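Local coordinates for MOG1 protein (Saccharomyces cerevisiae, PDB 1JHS) that takes part in nuclear protein import and poly(A)+ mRNA export in yeast by working with the Ran GTPase Gsp1, which it binds, at residues 146-149 against 150-154; 169-172 against 173-177. The protein carries 1 engineered substitution. All coordinates share one frame; numbering follows the deposited sequence.

Interaction 1 of 2, residues 146-149 against 150-154; sequences VPLT and KEEAS
T149 and E152 grip each other in a capping box at the start of helix 150-157, T149 being the N-cap. The two side chains pass each other at a slant, each reaching back to the other's backbone. From T149, OG1 accepts the amide of E152, with N 3.0 Å from OG1 and the bond nearly straight at 166°. This works because OG1 stands between its own backbone N and carbonyl carbon (chi1 62°), facing the first turn, while CG2 lies 3.6 Å from E152 OE1. In return the extended E152 chain runs back past T149 OG1, its CG 3.2 Å from that oxygen, and OE1 takes the T149 N-H at 2.9 Å. The amide meets OE1 on the anti side, 28° out of the carboxylate plane. Two amides at the helix start are thus satisfied by side chains. T149 O then accepts from A153 N at 2.9 Å, opening the regular helical pattern. L148 bridges the two: its CD2 lies 3.7 Å from the carboxylate atom E152 OE1, while on the apolar side CD1 comes 4.0 Å from A153 CA. The same E152 OE1 also makes a salt bridge to R164, which in addition donates to P147 O. The cap therefore joins the end of strand 138-147 to helix 150-157 and, through R164 and the packing of L148 on C165, to the start of helix 163-178.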
ATOM      1  N   VAL A 146       5.934   4.536  -2.939  1.00  9.36           N
ATOM      2  CA  VAL A 146       7.355   4.721  -2.733  1.00  9.41           C
ATOM      3  C   VAL A 146       7.991   5.411  -3.951  1.00  9.52           C
ATOM      4  O   VAL A 146       8.368   4.753  -4.927  1.00  9.04           O
ATOM      5  CB  VAL A 146       8.059   3.348  -2.515  1.00  9.43           C
ATOM      6  CG1 VAL A 146       9.474   3.562  -1.954  1.00  9.42           C
ATOM      7  CG2 VAL A 146       7.191   2.448  -1.602  1.00  9.34           C
ATOM      8  N   PRO A 147       8.107   6.752  -3.912  1.00  9.57           N
ATOM      9  CA  PRO A 147       8.711   7.481  -5.041  1.00  9.84           C
ATOM     10  C   PRO A 147      10.203   7.168  -4.962  1.00 10.16           C
ATOM     11  O   PRO A 147      10.868   7.570  -4.001  1.00 10.64           O
ATOM     12  CB  PRO A 147       8.402   8.960  -4.730  1.00  9.69           C
ATOM     13  CG  PRO A 147       7.167   8.874  -3.749  1.00  9.65           C
ATOM     14  CD  PRO A 147       7.535   7.672  -2.909  1.00  9.87           C
ATOM     15  N   LEU A 148      10.729   6.469  -5.976  1.00 10.40           N
ATOM     16  CA  LEU A 148      12.135   6.055  -5.953  1.00 11.18           C
ATOM     17  C   LEU A 148      13.147   7.135  -6.309  1.00 11.96           C
ATOM     18  O   LEU A 148      12.858   8.040  -7.083  1.00 11.68           O
ATOM     19  CB  LEU A 148      12.378   4.879  -6.906  1.00 11.00           C
ATOM     20  CG  LEU A 148      11.522   3.617  -6.772  1.00 10.80           C
ATOM     21  CD1 LEU A 148      12.048   2.524  -7.696  1.00 11.00           C
ATOM     22  CD2 LEU A 148      11.559   3.150  -5.311  1.00 10.93           C
ATOM     23  N   THR A 149      14.351   6.990  -5.758  1.00 12.75           N
ATOM     24  CA  THR A 149      15.423   7.928  -6.041  1.00 14.13           C
ATOM     25  C   THR A 149      15.963   7.470  -7.396  1.00 15.08           C
ATOM     26  O   THR A 149      15.594   6.401  -7.891  1.00 14.61           O
ATOM     27  CB  THR A 149      16.570   7.810  -5.007  1.00 13.88           C
ATOM     28  OG1 THR A 149      17.129   6.493  -5.078  1.00 13.30           O
ATOM     29  CG2 THR A 149      16.074   8.052  -3.589  1.00 13.35           C
ATOM     30  N   LYS A 150      16.820   8.281  -8.008  1.00 16.89           N
ATOM     31  CA  LYS A 150      17.421   7.902  -9.289  1.00 18.57           C
ATOM     32  C   LYS A 150      18.179   6.581  -9.112  1.00 19.24           C
ATOM     33  O   LYS A 150      18.130   5.688  -9.965  1.00 19.32           O
ATOM     34  CB  LYS A 150      18.390   8.992  -9.740  1.00 19.61           C
ATOM     35  CG  LYS A 150      19.213   8.654 -11.010  1.00 21.51           C
ATOM     36  CD  LYS A 150      20.233   9.791 -11.282  1.00 22.91           C
ATOM     37  CE  LYS A 150      20.856   9.732 -12.683  1.00 23.63           C
ATOM     38  NZ  LYS A 150      21.778  10.929 -12.856  1.00 24.94           N
ATOM     39  N   GLU A 151      18.880   6.463  -7.995  1.00 20.16           N
ATOM     40  CA  GLU A 151      19.665   5.265  -7.706  1.00 21.32           C
ATOM     41  C   GLU A 151      18.782   4.017  -7.578  1.00 21.06           C
ATOM     42  O   GLU A 151      19.095   2.959  -8.141  1.00 20.67           O
ATOM     43  CB  GLU A 151      20.453   5.470  -6.415  1.00 23.01           C
ATOM     44  CG  GLU A 151      21.278   4.274  -6.001  1.00 25.94           C
ATOM     45  CD  GLU A 151      22.753   4.455  -6.316  1.00 27.77           C
ATOM     46  OE1 GLU A 151      23.067   5.012  -7.404  1.00 29.59           O
ATOM     47  OE2 GLU A 151      23.600   4.043  -5.480  1.00 29.52           O
ATOM     48  N   GLU A 152      17.689   4.137  -6.825  1.00 20.46           N
ATOM     49  CA  GLU A 152      16.769   3.011  -6.641  1.00 20.26           C
ATOM     50  C   GLU A 152      16.081   2.622  -7.952  1.00 20.87           C
ATOM     51  O   GLU A 152      15.813   1.444  -8.188  1.00 20.74           O
ATOM     52  CB  GLU A 152      15.708   3.358  -5.580  1.00 19.02           C
ATOM     53  CG  GLU A 152      16.266   3.552  -4.161  1.00 17.28           C
ATOM     54  CD  GLU A 152      15.231   4.178  -3.204  1.00 16.58           C
ATOM     55  OE1 GLU A 152      14.355   4.936  -3.693  1.00 15.50           O
ATOM     56  OE2 GLU A 152      15.309   3.933  -1.973  1.00 15.43           O
ATOM     57  N   ALA A 153      15.780   3.603  -8.799  1.00 21.86           N
ATOM     58  CA  ALA A 153      15.121   3.307 -10.065  1.00 23.21           C
ATOM     59  C   ALA A 153      16.067   2.517 -10.963  1.00 24.38           C
ATOM     60  O   ALA A 153      15.639   1.610 -11.684  1.00 24.24           O
ATOM     61  CB  ALA A 153      14.674   4.598 -10.751  1.00 23.10           C
ATOM     62  N   SER A 154      17.354   2.850 -10.902  1.00 25.89           N
ATOM     63  CA  SER A 154      18.362   2.140 -11.691  1.00 27.65           C
ATOM     64  C   SER A 154      18.438   0.685 -11.251  1.00 28.68           C
ATOM     65  O   SER A 154      18.499  -0.218 -12.080  1.00 28.96           O
ATOM     66  CB  SER A 154      19.726   2.806 -11.536  1.00 27.88           C
ATOM     67  OG  SER A 154      19.719   4.072 -12.173  1.00 29.03           O
TER

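Interaction 2 of 2, residues 169-172 against 173-177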
ATOM      1  N   TYR A 169       7.808  -3.450   1.900  1.00  8.91           N
ATOM      2  CA  TYR A 169       7.060  -4.696   1.817  1.00  8.72           C
ATOM      3  C   TYR A 169       6.910  -5.311   3.198  1.00  8.54           C
ATOM      4  O   TYR A 169       5.887  -5.922   3.499  1.00  7.81           O
ATOM      5  CB  TYR A 169       7.742  -5.683   0.870  1.00  8.79           C
ATOM      6  CG  TYR A 169       6.846  -6.843   0.518  1.00  9.68           C
ATOM      7  CD1 TYR A 169       5.652  -6.642  -0.181  1.00  9.77           C
ATOM      8  CD2 TYR A 169       7.205  -8.151   0.847  1.00 10.19           C
ATOM      9  CE1 TYR A 169       4.845  -7.731  -0.558  1.00 10.41           C
ATOM     10  CE2 TYR A 169       6.404  -9.237   0.486  1.00 10.29           C
ATOM     11  CZ  TYR A 169       5.236  -9.016  -0.221  1.00 10.50           C
ATOM     12  OH  TYR A 169       4.474 -10.095  -0.608  1.00 10.42           O
ATOM     13  N   GLN A 170       7.922  -5.163   4.048  1.00  8.76           N
ATOM     14  CA  GLN A 170       7.800  -5.714   5.392  1.00  8.91           C
ATOM     15  C   GLN A 170       6.700  -4.941   6.134  1.00  9.05           C
ATOM     16  O   GLN A 170       5.853  -5.528   6.806  1.00  9.25           O
ATOM     17  CB  GLN A 170       9.112  -5.597   6.163  1.00  9.94           C
ATOM     18  CG  GLN A 170       9.011  -6.233   7.535  1.00 11.00           C
ATOM     19  CD  GLN A 170      10.331  -6.208   8.283  1.00 12.57           C
ATOM     20  OE1 GLN A 170      11.409  -6.112   7.667  1.00 13.35           O
ATOM     21  NE2 GLN A 170      10.260  -6.307   9.612  1.00 12.14           N
ATOM     22  N   LEU A 171       6.698  -3.620   5.987  1.00  9.02           N
ATOM     23  CA  LEU A 171       5.659  -2.798   6.628  1.00  8.55           C
ATOM     24  C   LEU A 171       4.286  -3.240   6.147  1.00  8.54           C
ATOM     25  O   LEU A 171       3.370  -3.436   6.941  1.00  8.38           O
ATOM     26  CB  LEU A 171       5.868  -1.314   6.289  1.00  8.70           C
ATOM     27  CG  LEU A 171       4.705  -0.363   6.572  1.00  8.24           C
ATOM     28  CD1 LEU A 171       4.371  -0.356   8.071  1.00  9.02           C
ATOM     29  CD2 LEU A 171       5.093   1.052   6.110  1.00  8.85           C
ATOM     30  N   LEU A 172       4.153  -3.404   4.835  1.00  8.51           N
ATOM     31  CA  LEU A 172       2.875  -3.804   4.235  1.00  8.02           C
ATOM     32  C   LEU A 172       2.376  -5.110   4.855  1.00  8.48           C
ATOM     33  O   LEU A 172       1.204  -5.228   5.244  1.00  8.66           O
ATOM     34  CB  LEU A 172       3.035  -3.975   2.727  1.00  7.83           C
ATOM     35  CG  LEU A 172       1.730  -4.287   1.963  1.00  7.50           C
ATOM     36  CD1 LEU A 172       0.827  -3.030   1.906  1.00  8.00           C
ATOM     37  CD2 LEU A 172       2.098  -4.769   0.535  1.00  7.76           C
ATOM     38  N   GLN A 173       3.260  -6.096   4.951  1.00  8.86           N
ATOM     39  CA  GLN A 173       2.871  -7.369   5.529  1.00  9.25           C
ATOM     40  C   GLN A 173       2.514  -7.238   7.009  1.00  9.31           C
ATOM     41  O   GLN A 173       1.577  -7.886   7.484  1.00  8.72           O
ATOM     42  CB  GLN A 173       3.966  -8.411   5.270  1.00 10.00           C
ATOM     43  CG  GLN A 173       4.023  -8.789   3.770  1.00 12.00           C
ATOM     44  CD  GLN A 173       4.686 -10.124   3.473  1.00 13.15           C
ATOM     45  OE1 GLN A 173       5.796 -10.404   3.958  1.00 14.31           O
ATOM     46  NE2 GLN A 173       4.011 -10.962   2.647  1.00 13.50           N
ATOM     47  N   GLU A 174       3.241  -6.394   7.741  1.00  9.38           N
ATOM     48  CA  GLU A 174       2.920  -6.191   9.168  1.00  9.64           C
ATOM     49  C   GLU A 174       1.547  -5.523   9.323  1.00  9.60           C
ATOM     50  O   GLU A 174       0.806  -5.844  10.249  1.00  9.69           O
ATOM     51  CB  GLU A 174       3.993  -5.354   9.873  1.00 10.00           C
ATOM     52  CG  GLU A 174       5.375  -6.046   9.914  1.00 10.05           C
ATOM     53  CD  GLU A 174       6.348  -5.389  10.887  1.00 10.63           C
ATOM     54  OE1 GLU A 174       7.547  -5.753  10.856  1.00 10.45           O
ATOM     55  OE2 GLU A 174       5.924  -4.520  11.695  1.00 11.36           O
ATOM     56  N   MET A 175       1.214  -4.589   8.428  1.00  9.83           N
ATOM     57  CA  MET A 175      -0.093  -3.939   8.476  1.00  9.82           C
ATOM     58  C   MET A 175      -1.195  -4.969   8.259  1.00 10.14           C
ATOM     59  O   MET A 175      -2.261  -4.919   8.902  1.00 10.72           O
ATOM     60  CB  MET A 175      -0.196  -2.858   7.396  1.00  9.67           C
ATOM     61  CG  MET A 175       0.735  -1.658   7.653  1.00  9.34           C
ATOM     62  SD  MET A 175       0.347  -0.328   6.496  1.00  9.96           S
ATOM     63  CE  MET A 175      -1.258   0.254   7.149  1.00  8.96           C
ATOM     64  N   VAL A 176      -0.939  -5.918   7.366  1.00 10.26           N
ATOM     65  CA  VAL A 176      -1.927  -6.957   7.088  1.00 10.69           C
ATOM     66  C   VAL A 176      -2.073  -7.903   8.270  1.00 11.46           C
ATOM     67  O   VAL A 176      -3.194  -8.243   8.670  1.00 11.40           O
ATOM     68  CB  VAL A 176      -1.524  -7.753   5.833  1.00 10.24           C
ATOM     69  CG1 VAL A 176      -2.377  -9.039   5.693  1.00 10.19           C
ATOM     70  CG2 VAL A 176      -1.685  -6.855   4.607  1.00  9.75           C
ATOM     71  N   ARG A 177      -0.942  -8.327   8.829  1.00 11.97           N
ATOM     72  CA  ARG A 177      -0.993  -9.242   9.970  1.00 13.21           C
ATOM     73  C   ARG A 177      -1.599  -8.605  11.205  1.00 13.66           C
ATOM     74  O   ARG A 177      -2.248  -9.296  11.987  1.00 13.69           O
ATOM     75  CB  ARG A 177       0.402  -9.779  10.285  1.00 13.65           C
ATOM     76  CG  ARG A 177       0.798 -10.850   9.270  1.00 15.39           C
ATOM     77  CD  ARG A 177       1.930 -11.663   9.769  1.00 16.52           C
ATOM     78  NE  ARG A 177       2.006 -12.961   9.101  1.00 18.28           N
ATOM     79  CZ  ARG A 177       2.078 -13.113   7.801  1.00 17.83           C
ATOM     80  NH1 ARG A 177       2.063 -12.029   7.045  1.00 19.49           N
ATOM     81  NH2 ARG A 177       2.233 -14.326   7.261  1.00 17.89           N
TER
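Q173 lies across the ring of Y169, one turn further along helix 163-178, and can be followed outward from its backbone. Its CB sits 3.6 Å from Y169 O, the carbonyl that receives the Q173 N-H. CG, placed anti to the carbonyl carbon of Q173 (chi1 -70°), stands over one face of the Y169 ring toward the rim, 4.2 Å from the centroid, a CH-pi contact. Q173 CD follows at 3.6 Å from Y169 CE2, and the amide lies stacked on the ring with the planes 28° apart. Q173 OE1 stays 3.7 Å from Y169 CE2. At the tip, NE2 comes beside Y169 OH but makes its hydrogen bond to T105, whose OG1 also bonds the tyrosine hydroxyl; D96 is a further partner of that hydroxyl. Replacing Y169 by an alanine is likely to leave the amide of Q173 without the ring it lies on, and D96 and T105 without the phenol hydroxyl. On another side of the helix Q170 and E174 extend together in one direction. Q170 NE2 donates to E174 OE1 at 3.0 Å, nearly along the C-O axis and close to its own amide plane, although amide and carboxylate are turned 49° apart. L171 and M175 make the apolar pair: L171 CD1 lies 3.9 Å from M175 CG. L171 and L172 press on I144 of strand 138-147, L172 and M175 on I142, while V176 rests on T105 of strand 103-113. Helix 163-178 thus lies against the large antiparallel sheet, with Y169 and Q173 reaching across to strand 87-99 at its edge.

Interaction 1 comes first along the chain: it caps helix 150-157, whereas interaction 2 spans about two and a half turns within the next helix, 163-178. Their centres lie 21 Å apart and their nearest atoms about 7 Å, so the two do not touch. What connects them is shared elements. R164, in the first turn of helix 163-178, serves interaction 1, and interaction 2 lies further along the same helix; strand 138-147 ends at interaction 1 and offers I142 and I144 to interaction 2. The settings differ: the cap is a surface contact whose centre is about 17 Å from the centre of the chain, whereas residues 169-177 form a buried one, its centre about 9 Å from that point.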